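Local coordinates for exopolysaccharide biosynthesis protein (Pantoea stewartii subsp. stewartii DC283, PDB 6TGF), which probably acts as a glycan-modifying hydrolase on exopolysaccharide of the bacterial biofilm, using a parallel beta-helix fold like that of bacteriophage tailspikes, at residues F63-I73 and Q103-D113; I310-V319 and N335-G346. One frame throughout, in Å; residues are numbered along the deposited sequence.

Contact 1 of 2, residues F63-I73 and Q103-D113; sequences FWQNFQGKLWI and QPITLNKGNFD. With EDO (1,2-ethanediol), chain C.
Gly69 and Leu71 pair with Leu107 and Ile105 in an antiparallel two-strand ladder, the edge of a four-stranded sheet in the head-binding region. The backbone bonds come in two rings. Gly69 N reaches Leu107 O at 3.0 Å and Leu107 N returns to Gly69 O, while Leu71 and Ile105 exchange bonds in the same way. The non-hydrogen-bonded pair Lys70–Thr106 lies between them.

Beyond the ladder, the side chain of Gln103 takes the place of a further backbone partner. With CG beside its own backbone N (chi1 -58°) and the chain extended from there, the amide reaches Ile73. OE1 accepts from Ile73 N at 2.7 Å, nearly straight at 173°, and NE2 donates to Ile73 O in the plane of the amide. The two bonds fix the rotation of that amide.

Among the apolar contacts, Leu71 and Leu107 lie on one face of the sheet, where Leu107 CD1 meets Leu71 CB. Leu107 CB also comes at the edge of the Phe67 ring; Leu132 of strand 129-134 touches both Leu107 and Phe67. Pro104, after a cis peptide bond, lays its CB over a face of Trp72, 3.7 Å from the centroid of the five-membered ring.

At the helical end, Trp64 and Phe112 form an offset edge-to-face pair, the edge of Phe112 toward the Trp64 face with planes at 76°. Val56 packs on both. A water donates to Trp64 O and Phe67 O and accepts weakly from Lys109 N, bridging the segments. Asn108 N-caps the second helix, its OD1 accepting from Asn111 N.

Asp113 OD1 accepts a hydrogen bond from Trp64 NE1 at 3.1 Å, met from above the carboxylate plane, and one from O1 of an ethanediol, probably a crystallisation additive, at 3.2 Å.

Contact 2 of 2, residues I310-V319 and N335-G346; sequences IVSDGQSPFV and NGNTDTKPNRQG
The Gln345 side chain runs out almost straight, CG turned opposite the backbone N (chi1 -176°) and the chain extended at chi2 (167°), which carries its amide into the turn formed by Ser312 to Ser316. Ser316 instead holds OG between its backbone N and carbonyl carbon (chi1 60°), bringing the hydroxyl to Gln345 NE2.

Three weak hydrogen bonds tie the buried amide down. Gln345 NE2 donates to Ser316 OG at 2.6 Å and also to Ser312 OG. On the other side of the amide, Gln345 OE1 takes the backbone N-H of Gly314 at 2.9 Å. Ser312 OG is also bonded to Val280 O, so the amide is coupled to the preceding part of the chain. Val319 CG2 packs against Gln345 CD, adding an apolar contact beside the polar ones.

Asn343 shapes the longer loop. Its OD1 accepts from Gln345 N at 3.1 Å in an Asx turn, and its ND2 donates to the carbonyls of Gly336 and Lys341, drawing the start of the loop toward its middle. Asn343 CB lies against Gly314, at 3.7 Å from Gly314 O. Waters fill in between the loops: one accepts from Ser312 N and probably donates to Asn335 O, another joins Asp313 O with Lys341 O, and a third Gly314 O with Arg344 N.

The backbones meet at both ends of the loops. Asn335 N donates to Ile310 O at 3.1 Å; at the other end Gly346 N donates to Pro317 O at 2.8 Å, and Val319 N to Gly346 O. Phe318 and Gly346 thus form a parallel bridge, with Phe318 CD1 against Gly346 CA. Parallel strands of successive coils, with the loops between them lying side by side, fit a parallel beta-helix.

How the contacts relate
The two contacts lie in different parts of an elongated chain, with centres 57 Å apart and nearest atoms about 39 Å apart, and they share no strand or sheet. Contact 1 comes entirely before contact 2 along the chain. It belongs to the head-binding region near the N-terminus, its centre about 66 Å from the centre of the chain, where short helices flank an antiparallel sheet. Contact 2, about 23 Å from that centre, joins two loops of the beta-helix: strand 308-311 pairs with 332-335, and 318-324 with 346-350, both parallel. Between the two regions the chain forms a mixed sheet (residues 168-228) before entering the stacked coils of the tailspike-like beta-helix.

Contact 1 of 2, residues F63-I73 and Q103-D113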
loop_
_atom_site.group_PDB
_atom_site.type_symbol
_atom_site.label_atom_id
_atom_site.label_comp_id
_atom_site.label_asym_id
_atom_site.label_seq_id
_atom_site.Cartn_x
_atom_site.Cartn_y
_atom_site.Cartn_z
ATOM N N PHE B 63 26.137 41.478 35.503
ATOM C CA PHE B 63 26.320 42.862 34.989
ATOM C C PHE B 63 25.681 43.856 35.967
ATOM O O PHE B 63 26.376 44.789 36.406
ATOM C CB PHE B 63 25.726 42.989 33.584
ATOM C CG PHE B 63 26.150 44.225 32.835
ATOM C CD1 PHE B 63 25.473 45.421 33.004
ATOM C CD2 PHE B 63 27.226 44.193 31.962
ATOM C CE1 PHE B 63 25.861 46.560 32.315
ATOM C CE2 PHE B 63 27.615 45.332 31.275
ATOM C CZ PHE B 63 26.932 46.514 31.453
ATOM N N TRP B 64 24.397 43.651 36.289
ATOM C CA TRP B 64 23.618 44.439 37.285
ATOM C C TRP B 64 24.462 44.624 38.554
ATOM O O TRP B 64 24.705 45.782 38.946
ATOM C CB TRP B 64 22.285 43.739 37.594
ATOM C CG TRP B 64 21.288 44.557 38.358
ATOM C CD1 TRP B 64 21.535 45.607 39.195
ATOM C CD2 TRP B 64 19.863 44.360 38.381
ATOM N NE1 TRP B 64 20.367 46.087 39.718
ATOM C CE2 TRP B 64 19.323 45.343 39.239
ATOM C CE3 TRP B 64 18.989 43.462 37.757
ATOM C CZ2 TRP B 64 17.955 45.448 39.486
ATOM C CZ3 TRP B 64 17.636 43.566 38.001
ATOM C CH2 TRP B 64 17.129 44.546 38.855
ATOM N N GLN B 65 24.909 43.509 39.139
ATOM C CA GLN B 65 25.564 43.440 40.475
ATOM C C GLN B 65 26.951 44.098 40.450
ATOM O O GLN B 65 27.294 44.759 41.451
ATOM C CB GLN B 65 25.677 41.983 40.932
ATOM C CG GLN B 65 24.456 41.480 41.691
ATOM C CD GLN B 65 24.376 41.999 43.108
ATOM O OE1 GLN B 65 23.309 42.016 43.718
ATOM N NE2 GLN B 65 25.506 42.419 43.651
ATOM N N ASN B 66 27.719 43.918 39.370
ATOM C CA ASN B 66 29.187 44.169 39.354
ATOM C C ASN B 66 29.540 45.406 38.518
ATOM O O ASN B 66 30.349 46.216 39.014
ATOM C CB ASN B 66 29.957 42.936 38.872
ATOM C CG ASN B 66 29.808 41.751 39.804
ATOM O OD1 ASN B 66 29.733 41.915 41.021
ATOM N ND2 ASN B 66 29.765 40.554 39.245
ATOM N N PHE B 67 28.982 45.547 37.310
ATOM C CA PHE B 67 29.406 46.566 36.311
ATOM C C PHE B 67 29.372 47.969 36.927
ATOM O O PHE B 67 28.349 48.349 37.532
ATOM C CB PHE B 67 28.534 46.547 35.053
ATOM C CG PHE B 67 28.937 47.575 34.023
ATOM C CD1 PHE B 67 28.411 48.858 34.058
ATOM C CD2 PHE B 67 29.863 47.275 33.039
ATOM C CE1 PHE B 67 28.791 49.808 33.124
ATOM C CE2 PHE B 67 30.241 48.226 32.102
ATOM C CZ PHE B 67 29.705 49.490 32.147
ATOM N N GLN B 68 30.475 48.709 36.765
ATOM C CA GLN B 68 30.585 50.168 37.028
ATOM C C GLN B 68 31.190 50.832 35.788
ATOM O O GLN B 68 32.168 50.280 35.247
ATOM C CB GLN B 68 31.439 50.432 38.268
ATOM C CG GLN B 68 30.700 50.180 39.574
ATOM C CD GLN B 68 31.631 50.101 40.758
ATOM O OE1 GLN B 68 31.667 50.991 41.602
ATOM N NE2 GLN B 68 32.400 49.026 40.822
ATOM N N GLY B 69 30.628 51.961 35.348
ATOM C CA GLY B 69 31.089 52.658 34.134
ATOM C C GLY B 69 30.275 53.897 33.811
ATOM O O GLY B 69 29.661 54.465 34.736
ATOM N N LYS B 70 30.288 54.297 32.536
ATOM C CA LYS B 70 29.720 55.577 32.036
ATOM C C LYS B 70 28.964 55.330 30.726
ATOM O O LYS B 70 29.542 54.690 29.827
ATOM C CB LYS B 70 30.838 56.601 31.819
ATOM C CG LYS B 70 31.811 56.769 32.981
ATOM C CD LYS B 70 32.103 58.214 33.320
ATOM C CE LYS B 70 33.451 58.418 33.975
ATOM N NZ LYS B 70 33.669 59.842 34.321
ATOM N N LEU B 71 27.729 55.837 30.628
ATOM C CA LEU B 71 26.841 55.711 29.440
ATOM C C LEU B 71 26.743 57.070 28.734
ATOM O O LEU B 71 26.513 58.084 29.424
ATOM C CB LEU B 71 25.466 55.213 29.899
ATOM C CG LEU B 71 24.397 55.085 28.812
ATOM C CD1 LEU B 71 24.788 54.044 27.773
ATOM C CD2 LEU B 71 23.047 54.743 29.422
ATOM N N TRP B 72 26.918 57.074 27.408
ATOM C CA TRP B 72 26.782 58.259 26.516
ATOM C C TRP B 72 25.634 58.021 25.530
ATOM O O TRP B 72 25.582 56.924 24.946
ATOM C CB TRP B 72 28.091 58.527 25.764
ATOM C CG TRP B 72 29.178 59.173 26.566
ATOM C CD1 TRP B 72 29.385 60.510 26.745
ATOM C CD2 TRP B 72 30.244 58.507 27.266
ATOM N NE1 TRP B 72 30.497 60.722 27.515
ATOM C CE2 TRP B 72 31.047 59.511 27.848
ATOM C CE3 TRP B 72 30.593 57.166 27.461
ATOM C CZ2 TRP B 72 32.169 59.213 28.618
ATOM C CZ3 TRP B 72 31.707 56.873 28.217
ATOM C CH2 TRP B 72 32.483 57.884 28.787
ATOM N N ILE B 73 24.760 59.016 25.358
ATOM C CA ILE B 73 23.708 59.063 24.298
ATOM C C ILE B 73 24.023 60.265 23.402
ATOM O O ILE B 73 23.844 61.407 23.866
ATOM C CB ILE B 73 22.292 59.156 24.904
ATOM C CG1 ILE B 73 22.103 58.225 26.106
ATOM C CG2 ILE B 73 21.234 58.923 23.836
ATOM C CD1 ILE B 73 22.199 56.753 25.779
ATOM N N GLN B 103 25.505 64.206 31.108
ATOM C CA GLN B 103 26.289 63.064 30.571
ATOM C C GLN B 103 27.768 63.291 30.878
ATOM O O GLN B 103 28.203 64.433 31.011
ATOM C CB GLN B 103 26.031 62.915 29.073
ATOM C CG GLN B 103 24.561 62.709 28.734
ATOM C CD GLN B 103 24.368 62.202 27.327
ATOM O OE1 GLN B 103 24.979 61.219 26.913
ATOM N NE2 GLN B 103 23.509 62.872 26.578
ATOM N N PRO B 104 28.593 62.225 31.006
ATOM C CA PRO B 104 28.131 60.845 30.859
ATOM C C PRO B 104 27.277 60.363 32.040
ATOM O O PRO B 104 27.466 60.858 33.135
ATOM C CB PRO B 104 29.434 60.038 30.803
ATOM C CG PRO B 104 30.417 60.867 31.596
ATOM C CD PRO B 104 30.029 62.304 31.314
ATOM N N ILE B 105 26.372 59.417 31.782
ATOM C CA ILE B 105 25.463 58.814 32.803
ATOM C C ILE B 105 26.237 57.714 33.538
ATOM O O ILE B 105 26.656 56.745 32.877
ATOM C CB ILE B 105 24.166 58.281 32.160
ATOM C CG1 ILE B 105 23.475 59.359 31.321
ATOM C CG2 ILE B 105 23.238 57.699 33.221
ATOM C CD1 ILE B 105 22.226 58.893 30.611
ATOM N N THR B 106 26.416 57.872 34.852
ATOM C CA THR B 106 27.126 56.914 35.741
ATOM C C THR B 106 26.244 55.679 35.952
ATOM O O THR B 106 25.087 55.853 36.380
ATOM C CB THR B 106 27.491 57.573 37.076
ATOM O OG1 THR B 106 28.282 58.728 36.793
ATOM C CG2 THR B 106 28.252 56.656 38.006
ATOM N N LEU B 107 26.775 54.487 35.661
ATOM C CA LEU B 107 26.089 53.183 35.869
ATOM C C LEU B 107 26.806 52.399 36.974
ATOM O O LEU B 107 28.038 52.246 36.888
ATOM C CB LEU B 107 26.081 52.390 34.559
ATOM C CG LEU B 107 25.418 53.067 33.358
ATOM C CD1 LEU B 107 25.283 52.083 32.206
ATOM C CD2 LEU B 107 24.056 53.642 33.714
ATOM N N ASN B 108 26.044 51.935 37.968
ATOM C CA ASN B 108 26.507 51.081 39.095
ATOM C C ASN B 108 25.268 50.477 39.766
ATOM O O ASN B 108 24.161 50.991 39.506
ATOM C CB ASN B 108 27.394 51.860 40.073
ATOM C CG ASN B 108 26.733 53.101 40.634
ATOM O OD1 ASN B 108 25.583 53.062 41.063
ATOM N ND2 ASN B 108 27.461 54.206 40.650
ATOM N N LYS B 109 25.439 49.437 40.589
ATOM C CA LYS B 109 24.314 48.687 41.214
ATOM C C LYS B 109 23.333 49.674 41.859
ATOM O O LYS B 109 22.121 49.552 41.593
ATOM C CB LYS B 109 24.809 47.676 42.253
ATOM C CG LYS B 109 23.695 47.016 43.057
ATOM C CD LYS B 109 24.066 45.697 43.688
ATOM C CE LYS B 109 22.997 45.194 44.636
ATOM N NZ LYS B 109 23.157 45.758 45.995
ATOM N N GLY B 110 23.841 50.605 42.674
ATOM C CA GLY B 110 23.041 51.635 43.366
ATOM C C GLY B 110 22.137 52.385 42.402
ATOM O O GLY B 110 20.928 52.498 42.693
ATOM N N ASN B 111 22.702 52.871 41.293
ATOM C CA ASN B 111 21.977 53.630 40.236
ATOM C C ASN B 111 20.979 52.705 39.530
ATOM O O ASN B 111 19.842 53.155 39.280
ATOM C CB ASN B 111 22.939 54.288 39.243
ATOM C CG ASN B 111 23.583 55.549 39.783
ATOM O OD1 ASN B 111 23.412 55.894 40.951
ATOM N ND2 ASN B 111 24.321 56.248 38.937
ATOM N N PHE B 112 21.382 51.468 39.222
ATOM C CA PHE B 112 20.517 50.435 38.588
ATOM C C PHE B 112 19.302 50.168 39.482
ATOM O O PHE B 112 18.177 50.087 38.952
ATOM C CB PHE B 112 21.283 49.134 38.331
ATOM C CG PHE B 112 22.253 49.169 37.177
ATOM C CD1 PHE B 112 21.924 49.789 35.981
ATOM C CD2 PHE B 112 23.486 48.545 37.276
ATOM C CE1 PHE B 112 22.817 49.807 34.921
ATOM C CE2 PHE B 112 24.378 48.560 36.214
ATOM C CZ PHE B 112 24.042 49.190 35.038
ATOM N N ASP B 113 19.529 50.041 40.793
ATOM C CA ASP B 113 18.475 49.763 41.806
ATOM C C ASP B 113 17.493 50.941 41.838
ATOM O O ASP B 113 16.282 50.692 41.707
ATOM C CB ASP B 113 19.087 49.481 43.181
ATOM C CG ASP B 113 19.866 48.177 43.258
ATOM O OD1 ASP B 113 19.529 47.242 42.505
ATOM O OD2 ASP B 113 20.805 48.106 44.075
HETATM C C1 EDO C . 20.569 43.428 42.559
HETATM O O1 EDO C . 19.311 44.028 42.795
HETATM C C2 EDO C . 20.474 41.996 42.178
HETATM O O2 EDO C . 19.707 41.763 41.010
HETATM O O HOH W 1 27.153 47.332 39.641
#

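Contact 2 of 2, residues I310-V319 and N335-G346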
loop_
_atom_site.group_PDB
_atom_site.type_symbol
_atom_site.label_atom_id
_atom_site.label_comp_id
_atom_site.label_asym_id
_atom_site.label_seq_id
_atom_site.Cartn_x
_atom_site.Cartn_y
_atom_site.Cartn_z
ATOM N N ILE B 310 -6.083 15.980 20.980
ATOM C CA ILE B 310 -6.961 17.188 20.988
ATOM C C ILE B 310 -8.191 16.862 21.837
ATOM O O ILE B 310 -8.692 15.724 21.748
ATOM C CB ILE B 310 -7.336 17.640 19.560
ATOM C CG1 ILE B 310 -6.161 18.340 18.872
ATOM C CG2 ILE B 310 -8.580 18.522 19.573
ATOM C CD1 ILE B 310 -6.323 18.498 17.376
ATOM N N VAL B 311 -8.636 17.832 22.635
ATOM C CA VAL B 311 -9.841 17.733 23.508
ATOM C C VAL B 311 -10.493 19.121 23.528
ATOM O O VAL B 311 -9.747 20.116 23.509
ATOM C CB VAL B 311 -9.457 17.204 24.904
ATOM C CG1 VAL B 311 -8.895 18.280 25.817
ATOM C CG2 VAL B 311 -10.612 16.497 25.581
ATOM N N SER B 312 -11.827 19.187 23.502
ATOM C CA SER B 312 -12.596 20.443 23.295
ATOM C C SER B 312 -13.795 20.505 24.250
ATOM O O SER B 312 -13.861 19.670 25.176
ATOM C CB SER B 312 -13.015 20.567 21.853
ATOM O OG SER B 312 -13.607 21.834 21.599
ATOM N N ASP B 313 -14.691 21.475 24.033
ATOM C CA ASP B 313 -15.818 21.823 24.941
ATOM C C ASP B 313 -17.156 21.358 24.351
ATOM O O ASP B 313 -18.148 21.353 25.104
ATOM C CB ASP B 313 -15.834 23.326 25.240
ATOM C CG ASP B 313 -15.855 24.219 24.009
ATOM O OD1 ASP B 313 -15.894 23.678 22.887
ATOM O OD2 ASP B 313 -15.835 25.452 24.185
ATOM N N GLY B 314 -17.190 20.997 23.062
ATOM C CA GLY B 314 -18.386 20.462 22.380
ATOM C C GLY B 314 -19.319 21.554 21.876
ATOM O O GLY B 314 -20.406 21.202 21.378
ATOM N N GLN B 315 -18.912 22.824 21.972
ATOM C CA GLN B 315 -19.788 24.004 21.726
ATOM C C GLN B 315 -19.859 24.317 20.226
ATOM O O GLN B 315 -20.898 24.853 19.798
ATOM C CB GLN B 315 -19.295 25.210 22.530
ATOM C CG GLN B 315 -19.317 24.985 24.037
ATOM C CD GLN B 315 -20.621 24.397 24.523
ATOM O OE1 GLN B 315 -21.679 25.013 24.426
ATOM N NE2 GLN B 315 -20.553 23.185 25.051
ATOM N N SER B 316 -18.807 24.002 19.463
ATOM C CA SER B 316 -18.744 24.175 17.987
ATOM C C SER B 316 -19.092 22.855 17.302
ATOM O O SER B 316 -18.787 21.789 17.831
ATOM C CB SER B 316 -17.390 24.682 17.556
ATOM O OG SER B 316 -16.362 23.774 17.924
ATOM N N PRO B 317 -19.750 22.874 16.117
ATOM C CA PRO B 317 -20.029 21.642 15.377
ATOM C C PRO B 317 -18.763 20.914 14.894
ATOM O O PRO B 317 -18.831 19.713 14.707
ATOM C CB PRO B 317 -20.888 22.100 14.185
ATOM C CG PRO B 317 -20.606 23.581 14.047
ATOM C CD PRO B 317 -20.289 24.066 15.447
ATOM N N PHE B 318 -17.656 21.641 14.702
ATOM C CA PHE B 318 -16.324 21.084 14.342
ATOM C C PHE B 318 -15.224 21.882 15.052
ATOM O O PHE B 318 -15.350 23.118 15.151
ATOM C CB PHE B 318 -16.119 21.103 12.825
ATOM C CG PHE B 318 -17.107 20.274 12.045
ATOM C CD1 PHE B 318 -16.864 18.935 11.787
ATOM C CD2 PHE B 318 -18.285 20.828 11.573
ATOM C CE1 PHE B 318 -17.776 18.174 11.074
ATOM C CE2 PHE B 318 -19.197 20.063 10.861
ATOM C CZ PHE B 318 -18.940 18.737 10.612
ATOM N N VAL B 319 -14.177 21.195 15.521
ATOM C CA VAL B 319 -12.997 21.820 16.196
ATOM C C VAL B 319 -12.268 22.701 15.172
ATOM O O VAL B 319 -11.751 23.760 15.575
ATOM C CB VAL B 319 -12.057 20.767 16.821
ATOM C CG1 VAL B 319 -10.822 21.398 17.448
ATOM C CG2 VAL B 319 -12.772 19.900 17.848
ATOM N N ASN B 335 -10.470 13.195 21.330
ATOM C CA ASN B 335 -11.422 12.695 22.357
ATOM C C ASN B 335 -12.583 13.691 22.464
ATOM O O ASN B 335 -12.408 14.732 23.130
ATOM C CB ASN B 335 -10.724 12.463 23.700
ATOM C CG ASN B 335 -11.660 11.968 24.784
ATOM O OD1 ASN B 335 -12.704 11.382 24.498
ATOM N ND2 ASN B 335 -11.291 12.196 26.034
ATOM N N GLY B 336 -13.716 13.376 21.826
ATOM C CA GLY B 336 -14.919 14.231 21.766
ATOM C C GLY B 336 -15.626 14.349 23.110
ATOM O O GLY B 336 -16.390 15.317 23.279
ATOM N N ASN B 337 -15.400 13.393 24.019
ATOM C CA ASN B 337 -15.941 13.372 25.409
ATOM C C ASN B 337 -17.478 13.356 25.386
ATOM O O ASN B 337 -18.084 13.903 26.329
ATOM C CB ASN B 337 -15.419 14.551 26.240
ATOM C CG ASN B 337 -13.986 14.379 26.698
ATOM O OD1 ASN B 337 -13.601 13.312 27.172
ATOM N ND2 ASN B 337 -13.194 15.432 26.583
ATOM N N THR B 338 -18.089 12.735 24.372
ATOM C CA THR B 338 -19.566 12.650 24.210
ATOM C C THR B 338 -20.141 11.651 25.224
ATOM O O THR B 338 -21.352 11.736 25.512
ATOM C CB THR B 338 -19.956 12.279 22.773
ATOM O OG1 THR B 338 -21.324 12.641 22.583
ATOM C CG2 THR B 338 -19.775 10.810 22.460
ATOM N N ASP B 339 -19.309 10.732 25.727
ATOM C CA ASP B 339 -19.704 9.680 26.703
ATOM C C ASP B 339 -20.096 10.327 28.039
ATOM O O ASP B 339 -21.062 9.839 28.654
ATOM C CB ASP B 339 -18.603 8.628 26.878
ATOM C CG ASP B 339 -17.237 9.182 27.251
ATOM O OD1 ASP B 339 -16.948 10.333 26.873
ATOM O OD2 ASP B 339 -16.471 8.452 27.911
ATOM N N THR B 340 -19.382 11.377 28.465
ATOM C CA THR B 340 -19.554 12.051 29.784
ATOM C C THR B 340 -20.272 13.397 29.617
ATOM O O THR B 340 -21.017 13.773 30.543
ATOM C CB THR B 340 -18.207 12.217 30.503
ATOM O OG1 THR B 340 -17.400 13.145 29.777
ATOM C CG2 THR B 340 -17.460 10.912 30.659
ATOM N N LYS B 341 -20.044 14.102 28.502
ATOM C CA LYS B 341 -20.685 15.405 28.175
ATOM C C LYS B 341 -21.189 15.369 26.733
ATOM O O LYS B 341 -20.539 15.898 25.833
ATOM C CB LYS B 341 -19.694 16.553 28.392
ATOM C CG LYS B 341 -19.115 16.650 29.797
ATOM C CD LYS B 341 -18.457 17.984 30.081
ATOM C CE LYS B 341 -17.624 17.989 31.346
ATOM N NZ LYS B 341 -18.462 18.078 32.564
ATOM N N PRO B 342 -22.361 14.740 26.473
ATOM C CA PRO B 342 -22.888 14.597 25.114
ATOM C C PRO B 342 -22.872 15.896 24.293
ATOM O O PRO B 342 -23.185 16.940 24.836
ATOM C CB PRO B 342 -24.331 14.126 25.346
ATOM C CG PRO B 342 -24.260 13.366 26.651
ATOM C CD PRO B 342 -23.235 14.114 27.479
ATOM N N ASN B 343 -22.516 15.787 23.007
ATOM C CA ASN B 343 -22.352 16.931 22.070
ATOM C C ASN B 343 -22.398 16.415 20.626
ATOM O O ASN B 343 -22.574 15.194 20.442
ATOM C CB ASN B 343 -21.059 17.696 22.362
ATOM C CG ASN B 343 -19.819 16.842 22.202
ATOM O OD1 ASN B 343 -19.327 16.658 21.093
ATOM N ND2 ASN B 343 -19.302 16.324 23.303
ATOM N N ARG B 344 -22.252 17.315 19.648
ATOM C CA ARG B 344 -22.202 16.994 18.194
ATOM C C ARG B 344 -20.988 17.680 17.553
ATOM O O ARG B 344 -21.122 18.176 16.414
ATOM C CB ARG B 344 -23.487 17.449 17.497
ATOM C CG ARG B 344 -24.763 16.846 18.061
ATOM C CD ARG B 344 -25.939 17.218 17.181
ATOM N NE ARG B 344 -27.161 16.516 17.542
ATOM C CZ ARG B 344 -28.086 16.964 18.390
ATOM N NH1 ARG B 344 -27.947 18.134 18.994
ATOM N NH2 ARG B 344 -29.157 16.229 18.631
ATOM N N GLN B 345 -19.846 17.690 18.246
ATOM C CA GLN B 345 -18.588 18.323 17.770
ATOM C C GLN B 345 -17.748 17.281 17.026
ATOM O O GLN B 345 -17.400 16.255 17.645
ATOM C CB GLN B 345 -17.805 18.917 18.942
ATOM C CG GLN B 345 -16.552 19.670 18.517
ATOM C CD GLN B 345 -15.978 20.496 19.640
ATOM O OE1 GLN B 345 -15.817 20.021 20.761
ATOM N NE2 GLN B 345 -15.657 21.745 19.346
ATOM N N GLY B 346 -17.450 17.538 15.748
ATOM C CA GLY B 346 -16.492 16.762 14.936
ATOM C C GLY B 346 -15.087 17.320 15.076
ATOM O O GLY B 346 -14.920 18.288 15.844
HETATM O O HOH W 2 -13.550 17.096 23.685
HETATM O O HOH W 3 -19.686 18.472 25.451
HETATM O O HOH W 4 -21.707 20.465 19.090
#